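Local coordinates for ABC transporter substrate binding protein (Ribose) (Agrobacterium vitis, PDB 4WUT) that binds a sugar, here beta-D-fucopyranose, and probably delivers it to an ABC transporter as a periplasmic-type solute-binding protein, at residues S191-M195 with N219-G225; I113-L117 with G164-G168; L212-A218 with L239-F244; V28-T32 with L88-D92; E260-G266 with T293-T299. All coordinates share one frame; numbering follows the deposited sequence.

In the fold
Contacts 1 and 2 bring loops to helix starts and contact 4 pairs a strand end with a loop, all at the sugar pocket, and their chemistry is polar, with an asparagine, an aspartate, serines and a lysine. Contacts 3 and 5 are strand pairs of backbone bonds and apolar side chains, though contact 5 also reaches the sugar, through Gln265. Strands 240-244 and 261-265 are sheet neighbours, so the parallel pair of contact 3 leads to the antiparallel pair of contact 5. Contact 4 is wholly buried and contact 3 nearly so; contacts 1 and 2 are mostly buried, contact 5 only partly. Helix 220-232, begun in contact 1, connects the strands of contact 3. Contacts 2 and 4 touch through Lys31 and Ser115.

Contact 1. Residues S191-M195 with N219-G225; sequences SQSQM and NEPTAIG. With FCB (beta-D-fucopyranose), chain E.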
# COMPACT_ATOMS: atom_id res chain seq x y z
N SER A 191 9.34 -3.53 -8.83
CA SER A 191 8.43 -3.50 -9.97
C SER A 191 8.03 -2.09 -10.39
O SER A 191 7.40 -1.92 -11.44
CB SER A 191 7.14 -4.21 -9.66
OG SER A 191 6.42 -3.47 -8.70
N GLN A 192 8.35 -1.09 -9.58
CA GLN A 192 7.84 0.30 -9.76
C GLN A 192 6.30 0.35 -9.78
O GLN A 192 5.68 1.25 -10.35
CB GLN A 192 8.43 0.98 -11.01
CG GLN A 192 9.94 0.87 -11.08
CD GLN A 192 10.59 1.45 -9.87
OE1 GLN A 192 10.08 2.40 -9.28
NE2 GLN A 192 11.72 0.89 -9.50
N SER A 193 5.69 -0.62 -9.09
CA SER A 193 4.22 -0.77 -9.06
C SER A 193 3.58 -0.98 -10.45
O SER A 193 2.42 -0.64 -10.68
CB SER A 193 3.54 0.37 -8.31
OG SER A 193 3.87 0.27 -6.92
N GLN A 194 4.37 -1.54 -11.36
CA GLN A 194 3.88 -1.88 -12.69
C GLN A 194 3.66 -3.39 -12.74
O GLN A 194 4.61 -4.17 -12.58
CB GLN A 194 4.86 -1.45 -13.77
CG GLN A 194 5.04 0.04 -13.91
CD GLN A 194 3.78 0.73 -14.37
OE1 GLN A 194 2.91 0.11 -14.99
NE2 GLN A 194 3.67 2.01 -14.07
N MSE A 195 2.40 -3.80 -12.92
CA MSE A 195 2.03 -5.21 -13.04
C MSE A 195 2.92 -5.94 -14.04
O MSE A 195 3.47 -7.01 -13.74
CB MSE A 195 0.55 -5.37 -13.44
CG MSE A 195 -0.48 -5.04 -12.34
SE MSE A 195 -2.39 -5.37 -12.85
CE MSE A 195 -2.73 -3.79 -13.95
N ASN A 219 2.92 -5.50 -2.87
CA ASN A 219 1.75 -4.67 -3.06
C ASN A 219 0.87 -5.20 -4.20
O ASN A 219 1.20 -6.20 -4.85
CB ASN A 219 2.11 -3.18 -3.27
CG ASN A 219 2.56 -2.85 -4.68
OD1 ASN A 219 2.95 -3.70 -5.48
ND2 ASN A 219 2.54 -1.56 -4.99
N GLU A 220 -0.24 -4.52 -4.41
CA GLU A 220 -1.27 -5.00 -5.32
C GLU A 220 -0.76 -5.35 -6.74
O GLU A 220 -0.86 -6.50 -7.17
CB GLU A 220 -2.47 -4.04 -5.35
CG GLU A 220 -3.59 -4.49 -6.28
CD GLU A 220 -4.67 -3.42 -6.43
OE1 GLU A 220 -4.39 -2.36 -7.04
OE2 GLU A 220 -5.79 -3.60 -5.92
N PRO A 221 -0.19 -4.37 -7.46
CA PRO A 221 0.22 -4.72 -8.82
C PRO A 221 1.36 -5.74 -8.84
O PRO A 221 1.47 -6.55 -9.77
CB PRO A 221 0.67 -3.39 -9.41
CG PRO A 221 1.02 -2.54 -8.20
CD PRO A 221 -0.01 -2.93 -7.21
N THR A 222 2.22 -5.71 -7.84
CA THR A 222 3.36 -6.60 -7.83
C THR A 222 2.86 -8.02 -7.61
O THR A 222 3.32 -8.96 -8.26
CB THR A 222 4.40 -6.20 -6.77
OG1 THR A 222 4.83 -4.84 -6.99
CG2 THR A 222 5.57 -7.10 -6.78
N ALA A 223 1.91 -8.16 -6.69
CA ALA A 223 1.39 -9.49 -6.38
C ALA A 223 0.58 -10.05 -7.53
O ALA A 223 0.58 -11.27 -7.75
CB ALA A 223 0.56 -9.42 -5.11
N ILE A 224 -0.13 -9.20 -8.26
CA ILE A 224 -0.89 -9.65 -9.43
C ILE A 224 0.07 -10.13 -10.52
O ILE A 224 -0.08 -11.21 -11.09
CB ILE A 224 -1.82 -8.56 -9.95
CG1 ILE A 224 -2.90 -8.27 -8.91
CG2 ILE A 224 -2.44 -9.01 -11.29
CD1 ILE A 224 -3.77 -7.11 -9.17
N GLY A 225 1.09 -9.34 -10.82
CA GLY A 225 2.05 -9.79 -11.81
C GLY A 225 2.73 -11.08 -11.40
O GLY A 225 3.02 -11.92 -12.23
C1 FCB E . -0.64 -0.72 -1.56
C2 FCB E . 0.36 0.24 -0.95
C3 FCB E . 0.30 1.53 -1.57
C4 FCB E . 0.42 1.41 -3.11
C5 FCB E . -0.66 0.37 -3.53
C6 FCB E . -0.67 0.12 -5.07
O1 FCB E . -0.28 -1.95 -1.13
O2 FCB E . 0.00 0.37 0.45
O3 FCB E . 1.39 2.31 -1.02
O4 FCB E . 1.76 1.02 -3.51
O5 FCB E . -0.39 -0.83 -2.96
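Ser193 OG receives a hydrogen bond from Asn219 ND2 at 3.0 Å, and the same amide nitrogen gives one to O4 of the fucose at 3.1 Å, so one NH2 group ties both the turn and the sugar to the start of helix 220-232. The serine lies 16° out of the amide plane, and its oxygen is also bonded to Glu65, itself a pocket residue. The other end of the amide fixes its rotation: Asn219 OD1 takes Thr222 N and Thr222 OG1 from opposite faces of its plane, the first being the N-cap bond. CG of Asn219 stands between the backbone N and the carbonyl carbon (chi1 80°), which folds the amide back over the helix start. Thr222 OG1 in turn lies 2.7 Å from Ser191 OG, an oxygen that also accepts from Ser193 N in an ST turn. Ser191, Asn219 and Thr222 are buried in this closely knit polar cluster, while Ser193 is partly exposed. Pro221 packs beside it, with CG 3.4 Å from Ser193 O. The solvent side is looser: the selenomethionine Met195 is exposed and modelled in two conformers, its CG touching Pro221 CB at 3.6 Å where the side chains cross at about a right angle. A type I' turn from Ser191 to Gln194 thus meets an asparagine-capped helix start at the edge of the sugar pocket.

Contact 2. Residues I113-L117 with G164-G168; sequences IDSML and GSEIG. With FCB (beta-D-fucopyranose), chain E.
At the sugar pocket, the loop after strand 110-113 meets the beginning of helix 164-180 through Ser115 and Ser165. Ser165 N donates to Ser115 OG over 3.2 Å, a bond bent to 145°. Ser115 OG donates a hydrogen bond to Asp114 OD2 at 2.8 Å, arriving from above the carboxylate plane, 42° out of it. Lys31 also bonds this serine oxygen. With CG of Asp114 anti to the backbone N (chi1 175°), the carboxylate extends to the fucose and takes two sugar hydroxyls, one on each oxygen: O2 on OD1 at 2.6 Å, and O3 on OD2 at a very short 2.5 Å. Ser165 OG lies 3.0 Å from the same fucose O3 and is hydrogen-bonded to Tyr159 as well. Away from the sugar, the side chain of the selenomethionine Met116 presses onto the backbone of Gly164, CG to CA 3.5 Å, tighter than usual for two carbons, and its SE lies loosely against Ile167 CD1. Because Asp114 accepts from both neighbouring hydroxyls, it reads the O2 and O3 positions together. Ser115 acts as a second shell, donating to the carboxylate that grips the sugar while accepting from the helix start, and this probably steadies the carboxylate's orientation.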
# COMPACT_ATOMS: atom_id res chain seq x y z
N ILE A 113 -2.04 9.61 4.26
CA ILE A 113 -2.54 8.24 4.26
C ILE A 113 -1.55 7.29 3.60
O ILE A 113 -0.76 7.69 2.73
CB ILE A 113 -3.91 8.13 3.59
CG1 ILE A 113 -3.88 8.74 2.18
CG2 ILE A 113 -4.99 8.77 4.46
CD1 ILE A 113 -5.03 8.31 1.31
N ASP A 114 -1.56 6.05 4.10
CA ASP A 114 -0.95 4.89 3.45
C ASP A 114 0.56 4.79 3.57
O ASP A 114 1.10 3.76 3.99
CB ASP A 114 -1.35 4.80 1.98
CG ASP A 114 -0.64 3.68 1.28
OD1 ASP A 114 -1.03 2.51 1.50
OD2 ASP A 114 0.34 3.94 0.53
N SER A 115 1.25 5.86 3.18
CA SER A 115 2.71 5.84 3.06
C SER A 115 3.26 7.00 3.86
O SER A 115 2.84 8.14 3.70
CB SER A 115 3.12 6.01 1.60
OG SER A 115 2.98 4.80 0.90
N MSE A 116 4.19 6.70 4.75
CA MSE A 116 4.75 7.70 5.64
C MSE A 116 5.52 8.81 4.93
O MSE A 116 6.02 8.65 3.80
CB MSE A 116 5.69 7.03 6.65
CG MSE A 116 6.74 6.16 6.04
SE MSE A 116 8.21 5.73 7.28
CE MSE A 116 9.03 7.50 7.48
N LEU A 117 5.58 9.93 5.63
CA LEU A 117 6.57 10.97 5.36
C LEU A 117 7.72 10.85 6.34
O LEU A 117 7.57 10.31 7.43
CB LEU A 117 5.97 12.35 5.53
CG LEU A 117 5.07 12.90 4.44
CD1 LEU A 117 4.65 14.32 4.78
CD2 LEU A 117 5.74 12.86 3.05
N GLY A 164 7.13 5.13 1.31
CA GLY A 164 6.85 5.08 2.73
C GLY A 164 6.31 3.75 3.20
O GLY A 164 6.82 3.19 4.17
N SER A 165 5.28 3.24 2.54
CA SER A 165 4.71 1.94 2.98
C SER A 165 5.71 0.79 2.75
O SER A 165 5.73 -0.19 3.50
CB SER A 165 3.42 1.67 2.24
OG SER A 165 3.63 1.66 0.84
N GLU A 166 6.56 0.93 1.74
CA GLU A 166 7.48 -0.12 1.34
C GLU A 166 8.57 -0.35 2.39
O GLU A 166 8.96 -1.49 2.64
CB GLU A 166 8.13 0.24 0.01
CG GLU A 166 8.84 -0.90 -0.69
CD GLU A 166 10.32 -1.05 -0.34
OE1 GLU A 166 10.92 -0.10 0.21
OE2 GLU A 166 10.90 -2.13 -0.64
N ILE A 167 9.08 0.72 2.98
CA ILE A 167 10.17 0.62 3.95
C ILE A 167 9.83 -0.32 5.11
O ILE A 167 10.57 -1.26 5.42
CB ILE A 167 10.48 1.99 4.58
CG1 ILE A 167 10.92 2.99 3.51
CG2 ILE A 167 11.54 1.85 5.67
CD1 ILE A 167 11.01 4.43 4.03
N GLY A 168 8.70 -0.04 5.76
CA GLY A 168 8.28 -0.82 6.90
C GLY A 168 7.82 -2.20 6.49
O GLY A 168 8.11 -3.18 7.16
C1 FCB E . -0.64 -0.72 -1.56
C2 FCB E . 0.36 0.24 -0.95
C3 FCB E . 0.30 1.53 -1.57
C4 FCB E . 0.42 1.41 -3.11
C5 FCB E . -0.66 0.37 -3.53
C6 FCB E . -0.67 0.12 -5.07
O1 FCB E . -0.28 -1.95 -1.13
O2 FCB E . 0.00 0.37 0.45
O3 FCB E . 1.39 2.31 -1.02
O4 FCB E . 1.76 1.02 -3.51
O5 FCB E . -0.39 -0.83 -2.96

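Contact 3. Residues L212-A218 with L239-F244; sequences LKGIFGA and LVAIGF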
# COMPACT_ATOMS: atom_id res chain seq x y z
N LEU A 212 13.46 -22.45 -5.75
CA LEU A 212 12.73 -21.46 -4.96
C LEU A 212 11.58 -22.11 -4.22
O LEU A 212 10.80 -22.88 -4.79
CB LEU A 212 12.21 -20.34 -5.88
CG LEU A 212 11.87 -19.02 -5.20
CD1 LEU A 212 13.13 -18.35 -4.71
CD2 LEU A 212 11.12 -18.11 -6.13
N LYS A 213 11.50 -21.85 -2.91
CA LYS A 213 10.44 -22.44 -2.11
C LYS A 213 9.26 -21.51 -1.89
O LYS A 213 8.15 -21.99 -1.64
CB LYS A 213 10.98 -22.90 -0.75
CG LYS A 213 11.92 -24.09 -0.85
CD LYS A 213 12.45 -24.52 0.50
CE LYS A 213 12.22 -25.98 0.75
NZ LYS A 213 12.84 -26.84 -0.30
N GLY A 214 9.48 -20.20 -1.98
CA GLY A 214 8.43 -19.24 -1.72
C GLY A 214 8.74 -17.88 -2.31
O GLY A 214 9.87 -17.62 -2.70
N ILE A 215 7.73 -17.02 -2.35
CA ILE A 215 7.85 -15.73 -3.03
C ILE A 215 6.80 -14.77 -2.46
O ILE A 215 5.63 -15.15 -2.25
CB ILE A 215 7.76 -15.89 -4.58
CG1 ILE A 215 8.01 -14.55 -5.30
CG2 ILE A 215 6.42 -16.50 -5.00
CD1 ILE A 215 8.28 -14.75 -6.78
N PHE A 216 7.26 -13.57 -2.15
CA PHE A 216 6.47 -12.50 -1.54
C PHE A 216 6.32 -11.33 -2.50
O PHE A 216 7.30 -10.85 -3.05
CB PHE A 216 7.18 -12.06 -0.25
CG PHE A 216 6.58 -10.88 0.44
CD1 PHE A 216 5.24 -10.84 0.75
CD2 PHE A 216 7.38 -9.80 0.84
CE1 PHE A 216 4.68 -9.77 1.43
CE2 PHE A 216 6.82 -8.74 1.50
CZ PHE A 216 5.48 -8.71 1.78
N GLY A 217 5.08 -10.92 -2.75
CA GLY A 217 4.75 -9.79 -3.59
C GLY A 217 4.16 -8.67 -2.75
O GLY A 217 3.06 -8.83 -2.21
N ALA A 218 4.85 -7.54 -2.62
CA ALA A 218 4.58 -6.66 -1.50
C ALA A 218 3.51 -5.59 -1.69
O ALA A 218 3.25 -4.81 -0.77
CB ALA A 218 5.89 -6.02 -1.03
N LEU A 239 5.18 -23.61 -5.28
CA LEU A 239 5.92 -22.81 -4.31
C LEU A 239 4.90 -21.95 -3.60
O LEU A 239 3.77 -21.79 -4.07
CB LEU A 239 7.03 -21.97 -4.94
CG LEU A 239 6.67 -20.71 -5.73
CD1 LEU A 239 7.94 -19.92 -6.01
CD2 LEU A 239 5.96 -21.10 -7.03
N VAL A 240 5.29 -21.42 -2.44
CA VAL A 240 4.40 -20.68 -1.58
C VAL A 240 4.47 -19.20 -1.92
O VAL A 240 5.50 -18.56 -1.74
CB VAL A 240 4.78 -20.89 -0.10
CG1 VAL A 240 3.87 -20.10 0.82
CG2 VAL A 240 4.72 -22.39 0.27
N ALA A 241 3.36 -18.66 -2.37
CA ALA A 241 3.29 -17.26 -2.74
C ALA A 241 2.38 -16.48 -1.79
O ALA A 241 1.24 -16.91 -1.47
CB ALA A 241 2.79 -17.14 -4.17
N ILE A 242 2.90 -15.35 -1.29
CA ILE A 242 2.15 -14.49 -0.39
C ILE A 242 2.09 -13.09 -0.98
O ILE A 242 3.11 -12.59 -1.41
CB ILE A 242 2.75 -14.51 1.03
CG1 ILE A 242 2.60 -15.95 1.59
CG2 ILE A 242 2.09 -13.48 1.92
CD1 ILE A 242 2.95 -16.12 3.03
N GLY A 243 0.91 -12.49 -1.01
CA GLY A 243 0.76 -11.16 -1.56
C GLY A 243 0.27 -10.13 -0.57
O GLY A 243 0.13 -10.42 0.62
N PHE A 244 0.09 -8.91 -1.07
CA PHE A 244 -0.61 -7.83 -0.39
C PHE A 244 -1.77 -7.38 -1.27
O PHE A 244 -1.68 -7.40 -2.51
CB PHE A 244 0.32 -6.63 -0.09
CG PHE A 244 0.83 -6.61 1.32
CD1 PHE A 244 1.80 -7.51 1.72
CD2 PHE A 244 0.35 -5.70 2.26
CE1 PHE A 244 2.29 -7.51 3.02
CE2 PHE A 244 0.84 -5.68 3.55
CZ PHE A 244 1.80 -6.61 3.94
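CG of Phe216 anti to the backbone N (chi1 174°) and the unusual chi1 of -99° at Phe244 bring the two rings together rim to rim. Phe216 CZ lies 3.6 Å from Phe244 CE1 and the planes are turned 67° apart, neither lying over the face of the other. Phe216 also stacks with Phe173. Strands 214-217 and 240-244 run parallel, with successive hydrogen bonds from Val240 N to Lys213 O, Ile215 N to Val240 O, Ile242 N to Ile215 O and Gly217 N to Ile242 O. Together with helix 220-232 between them in the chain they form a beta-alpha-beta unit of the kind that builds periplasmic binding proteins. On the sheet face that carries Ile215 and Ala241, Ile215 CG2 lies 3.8 Å from Ala241 CB, and both residues pack against Met226 and Ile230 of that connecting helix. At the N-terminal end of the strands, Leu239 CD1 touches two partners, 3.7 Å from Leu212 CD2 and 3.9 Å from Ile215 CG2. Helix 133-148 covers the other face, touching Phe216, Val240 and Ile242. At the sugar end of the strands, Phe244 CB sits 3.5 Å from Ala218 O, a carbonyl that accepts from Arg169.

Contact 4. Residues V28-T32 with L88-D92; sequences VIVKT and LAPSD. With FCB (beta-D-fucopyranose), chain E.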
# COMPACT_ATOMS: atom_id res chain seq x y z
N VAL A 28 -7.65 15.40 -2.74
CA VAL A 28 -7.11 14.08 -2.47
C VAL A 28 -6.10 13.76 -3.56
O VAL A 28 -6.43 13.78 -4.76
CB VAL A 28 -8.21 13.02 -2.45
CG1 VAL A 28 -7.62 11.67 -2.10
CG2 VAL A 28 -9.30 13.41 -1.48
N ILE A 29 -4.87 13.51 -3.13
CA ILE A 29 -3.75 13.28 -4.04
C ILE A 29 -3.09 11.95 -3.70
O ILE A 29 -2.55 11.76 -2.60
CB ILE A 29 -2.73 14.45 -3.98
CG1 ILE A 29 -3.39 15.75 -4.42
CG2 ILE A 29 -1.49 14.13 -4.85
CD1 ILE A 29 -2.55 17.00 -4.16
N VAL A 30 -3.16 11.02 -4.64
CA VAL A 30 -2.66 9.68 -4.41
C VAL A 30 -1.53 9.33 -5.37
O VAL A 30 -1.17 10.14 -6.22
CB VAL A 30 -3.79 8.62 -4.50
CG1 VAL A 30 -4.83 8.86 -3.38
CG2 VAL A 30 -4.45 8.62 -5.85
N LYS A 31 -0.94 8.14 -5.24
CA LYS A 31 0.25 7.84 -6.01
C LYS A 31 0.00 7.61 -7.50
O LYS A 31 0.88 7.84 -8.30
CB LYS A 31 0.99 6.63 -5.46
CG LYS A 31 1.42 6.74 -3.98
CD LYS A 31 2.22 5.51 -3.59
CE LYS A 31 2.50 5.40 -2.10
NZ LYS A 31 3.28 4.17 -1.83
N THR A 32 -1.19 7.12 -7.83
CA THR A 32 -1.62 6.97 -9.21
C THR A 32 -3.12 6.74 -9.18
O THR A 32 -3.66 6.25 -8.19
CB THR A 32 -0.95 5.78 -9.92
OG1 THR A 32 -1.36 5.76 -11.29
CG2 THR A 32 -1.29 4.44 -9.25
N LEU A 88 -3.15 13.32 1.37
CA LEU A 88 -2.01 12.95 0.52
C LEU A 88 -1.49 11.56 0.86
O LEU A 88 -1.23 11.27 2.04
CB LEU A 88 -0.87 13.94 0.71
CG LEU A 88 0.44 13.65 -0.02
CD1 LEU A 88 0.27 13.64 -1.55
CD2 LEU A 88 1.49 14.66 0.41
N ALA A 89 -1.34 10.71 -0.15
CA ALA A 89 -0.57 9.47 -0.05
C ALA A 89 0.76 9.71 -0.77
O ALA A 89 0.83 9.59 -2.01
CB ALA A 89 -1.30 8.30 -0.68
N PRO A 90 1.79 10.09 -0.03
CA PRO A 90 3.01 10.58 -0.69
C PRO A 90 3.76 9.47 -1.37
O PRO A 90 3.97 8.41 -0.77
CB PRO A 90 3.83 11.16 0.46
CG PRO A 90 3.34 10.46 1.65
CD PRO A 90 1.87 10.23 1.43
N SER A 91 4.20 9.70 -2.61
CA SER A 91 4.91 8.68 -3.37
C SER A 91 6.35 8.48 -2.91
O SER A 91 6.99 7.48 -3.27
CB SER A 91 4.86 9.01 -4.85
OG SER A 91 3.51 9.01 -5.28
N ASP A 92 6.86 9.43 -2.12
CA ASP A 92 8.20 9.35 -1.55
C ASP A 92 8.19 10.06 -0.20
O ASP A 92 7.52 11.09 -0.06
CB ASP A 92 9.24 10.01 -2.47
CG ASP A 92 10.67 9.75 -1.99
OD1 ASP A 92 11.18 8.66 -2.30
OD2 ASP A 92 11.26 10.62 -1.28
C1 FCB E . -0.64 -0.72 -1.56
C2 FCB E . 0.36 0.24 -0.95
C3 FCB E . 0.30 1.53 -1.57
C4 FCB E . 0.42 1.41 -3.11
C5 FCB E . -0.66 0.37 -3.53
C6 FCB E . -0.67 0.12 -5.07
O1 FCB E . -0.28 -1.95 -1.13
O2 FCB E . 0.00 0.37 0.45
O3 FCB E . 1.39 2.31 -1.02
O4 FCB E . 1.76 1.02 -3.51
O5 FCB E . -0.39 -0.83 -2.96
O HOH W 1 3.21 9.42 -7.94
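Lys31 runs along the loop 88-92 toward the fucose, every link beyond CG extended. Its CB lies 3.5 Å from Ser91 OG, and CG comes closer to the same oxygen, at 3.3 Å, while also lying near Ala89 O. CD passes beside Ser91, and CE then reaches Pro90 O at 3.6 Å. At the tip, NZ donates to fucose O3 over 2.8 Å. The ammonium also makes a long, weak ion pair with Asp114, so its positive charge sits beside the carboxylate that grips the sugar and would be expected to favour the negative form of that group. CG stands anti to the carbonyl carbon, beside the backbone N (chi1 -58°), and from there the straight chain carries the amine across to the sugar. Behind the lysine, a water bonded to Ser91 OG (2.7 Å) and to Lys31 O links the serine side chain to the lysine backbone. Farther from the pocket, Ala89 N bonds Ile29 O at 2.9 Å, a bond of the parallel bridge between Ile29 and Leu88, and Leu88 CD1 packs on Ile29 CG2. Strand 25-29 lies between 56-60 and 85-88 in the sheet. Val75 of helix 68-80 touches both Ile29 and Leu88, and Trp38 of helix 36-49 packs against Val30, Lys31 and Ala89.

Contact 5. Residues E260-G266 with T293-T299; sequences EATVVQG and TGVVVVT. With FCB (beta-D-fucopyranose), chain E.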
# COMPACT_ATOMS: atom_id res chain seq x y z
N GLU A 260 -1.08 -18.50 -1.34
CA GLU A 260 -1.47 -19.05 -0.05
C GLU A 260 -2.18 -18.03 0.82
O GLU A 260 -3.09 -18.36 1.57
CB GLU A 260 -0.21 -19.55 0.66
CG GLU A 260 -0.47 -20.11 2.02
CD GLU A 260 -1.21 -21.44 1.98
OE1 GLU A 260 -1.14 -22.17 0.96
OE2 GLU A 260 -1.87 -21.77 2.98
N ALA A 261 -1.76 -16.77 0.74
CA ALA A 261 -2.37 -15.71 1.53
C ALA A 261 -2.14 -14.38 0.86
O ALA A 261 -1.21 -14.23 0.05
CB ALA A 261 -1.81 -15.68 2.94
N THR A 262 -3.00 -13.42 1.17
CA THR A 262 -2.71 -12.04 0.83
C THR A 262 -3.07 -11.16 2.03
O THR A 262 -4.09 -11.40 2.68
CB THR A 262 -3.42 -11.60 -0.49
OG1 THR A 262 -2.93 -10.31 -0.90
CG2 THR A 262 -4.92 -11.55 -0.34
N VAL A 263 -2.21 -10.18 2.34
CA VAL A 263 -2.40 -9.31 3.49
C VAL A 263 -3.18 -8.08 3.01
O VAL A 263 -2.68 -7.30 2.18
CB VAL A 263 -1.05 -8.88 4.12
CG1 VAL A 263 -1.26 -8.01 5.34
CG2 VAL A 263 -0.19 -10.11 4.46
N VAL A 264 -4.37 -7.89 3.54
CA VAL A 264 -5.30 -6.91 3.04
C VAL A 264 -5.44 -5.76 4.03
O VAL A 264 -5.66 -5.96 5.22
CB VAL A 264 -6.69 -7.54 2.74
CG1 VAL A 264 -7.60 -6.53 2.07
CG2 VAL A 264 -6.52 -8.78 1.85
N GLN A 265 -5.34 -4.55 3.49
CA GLN A 265 -5.35 -3.31 4.25
C GLN A 265 -6.74 -2.67 4.32
O GLN A 265 -7.68 -3.12 3.68
CB GLN A 265 -4.37 -2.30 3.63
CG GLN A 265 -3.01 -2.84 3.36
CD GLN A 265 -2.13 -1.77 2.77
OE1 GLN A 265 -1.64 -0.89 3.48
NE2 GLN A 265 -1.97 -1.80 1.48
N GLY A 266 -6.86 -1.62 5.12
CA GLY A 266 -8.11 -0.87 5.23
C GLY A 266 -8.15 0.28 4.25
O GLY A 266 -8.19 1.47 4.63
N THR A 293 -5.16 1.61 10.45
CA THR A 293 -6.35 1.27 9.66
C THR A 293 -6.54 -0.24 9.51
O THR A 293 -7.48 -0.69 8.86
CB THR A 293 -6.34 1.97 8.29
OG1 THR A 293 -5.03 1.90 7.71
CG2 THR A 293 -6.73 3.45 8.43
N GLY A 294 -5.64 -1.01 10.12
CA GLY A 294 -5.85 -2.43 10.34
C GLY A 294 -5.41 -3.33 9.20
O GLY A 294 -5.16 -2.87 8.12
N VAL A 295 -5.35 -4.64 9.46
CA VAL A 295 -5.03 -5.60 8.43
C VAL A 295 -5.74 -6.90 8.70
O VAL A 295 -6.06 -7.24 9.86
CB VAL A 295 -3.52 -5.91 8.34
CG1 VAL A 295 -2.79 -4.77 7.67
CG2 VAL A 295 -2.95 -6.22 9.72
N VAL A 296 -5.99 -7.64 7.63
CA VAL A 296 -6.49 -8.99 7.70
C VAL A 296 -5.66 -9.86 6.76
O VAL A 296 -5.49 -9.54 5.59
CB VAL A 296 -7.96 -9.06 7.28
CG1 VAL A 296 -8.50 -10.51 7.40
CG2 VAL A 296 -8.79 -8.11 8.12
N VAL A 297 -5.14 -10.97 7.28
CA VAL A 297 -4.45 -11.94 6.44
C VAL A 297 -5.51 -12.86 5.87
O VAL A 297 -6.12 -13.63 6.61
CB VAL A 297 -3.39 -12.74 7.21
CG1 VAL A 297 -2.75 -13.78 6.30
CG2 VAL A 297 -2.32 -11.79 7.77
N VAL A 298 -5.72 -12.75 4.57
CA VAL A 298 -6.79 -13.47 3.89
C VAL A 298 -6.24 -14.72 3.22
O VAL A 298 -5.27 -14.66 2.45
CB VAL A 298 -7.45 -12.58 2.81
CG1 VAL A 298 -8.39 -13.40 1.97
CG2 VAL A 298 -8.18 -11.40 3.43
N THR A 299 -6.90 -15.84 3.51
CA THR A 299 -6.53 -17.16 3.04
C THR A 299 -7.80 -17.90 2.66
O THR A 299 -8.90 -17.38 2.81
CB THR A 299 -5.86 -17.98 4.14
OG1 THR A 299 -6.82 -18.28 5.17
CG2 THR A 299 -4.67 -17.23 4.75
C1 FCB E . -0.64 -0.72 -1.56
C2 FCB E . 0.36 0.24 -0.95
C3 FCB E . 0.30 1.53 -1.57
C4 FCB E . 0.42 1.41 -3.11
C5 FCB E . -0.66 0.37 -3.53
C6 FCB E . -0.67 0.12 -5.07
O1 FCB E . -0.28 -1.95 -1.13
O2 FCB E . 0.00 0.37 0.45
O3 FCB E . 1.39 2.31 -1.02
O4 FCB E . 1.76 1.02 -3.51
O5 FCB E . -0.39 -0.83 -2.96
O HOH W 2 -4.73 -0.65 6.75
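Strands 261-265 and 295-298 run antiparallel, 4.6 Å apart at closest approach, with Thr262 facing Val298 and Val264 facing Val296 as hydrogen-bonded pairs, each closed by two backbone bonds. Thr262 and Val298 lie side by side on one face of the sheet. There Val264 crosses Val298, and their CG2 methyls press to 3.5 Å, tighter than usual. On the face carrying Val263 and Val297 the packing is easier: Val263 CG2 is 4.3 Å from Val297 CG2, and Val263 CG1 is equally far from Val295 CG1. Helix 133-148 covers these valines. At the Ala261 end of the pair, away from the sugar, Ala261 CB meets Thr299 CG2 at 3.7 Å. Where the strands part toward the sugar, a water accepts from Gly266 N at 2.9 Å and donates to Gly294 O, with Thr293 OG1 also bound to it. Gln265 leaves the strand as an extended chain, and its NE2 gives a nearly straight hydrogen bond (167°) to fucose O2 at 3.1 Å. Asp245 takes a bond from that nitrogen, and Thr131 holds OE1, which fixes which way the amide faces. An antiparallel valine-rich pair of the mixed sheet thus delivers Gln265 to the sugar pocket of a periplasmic binding protein fold.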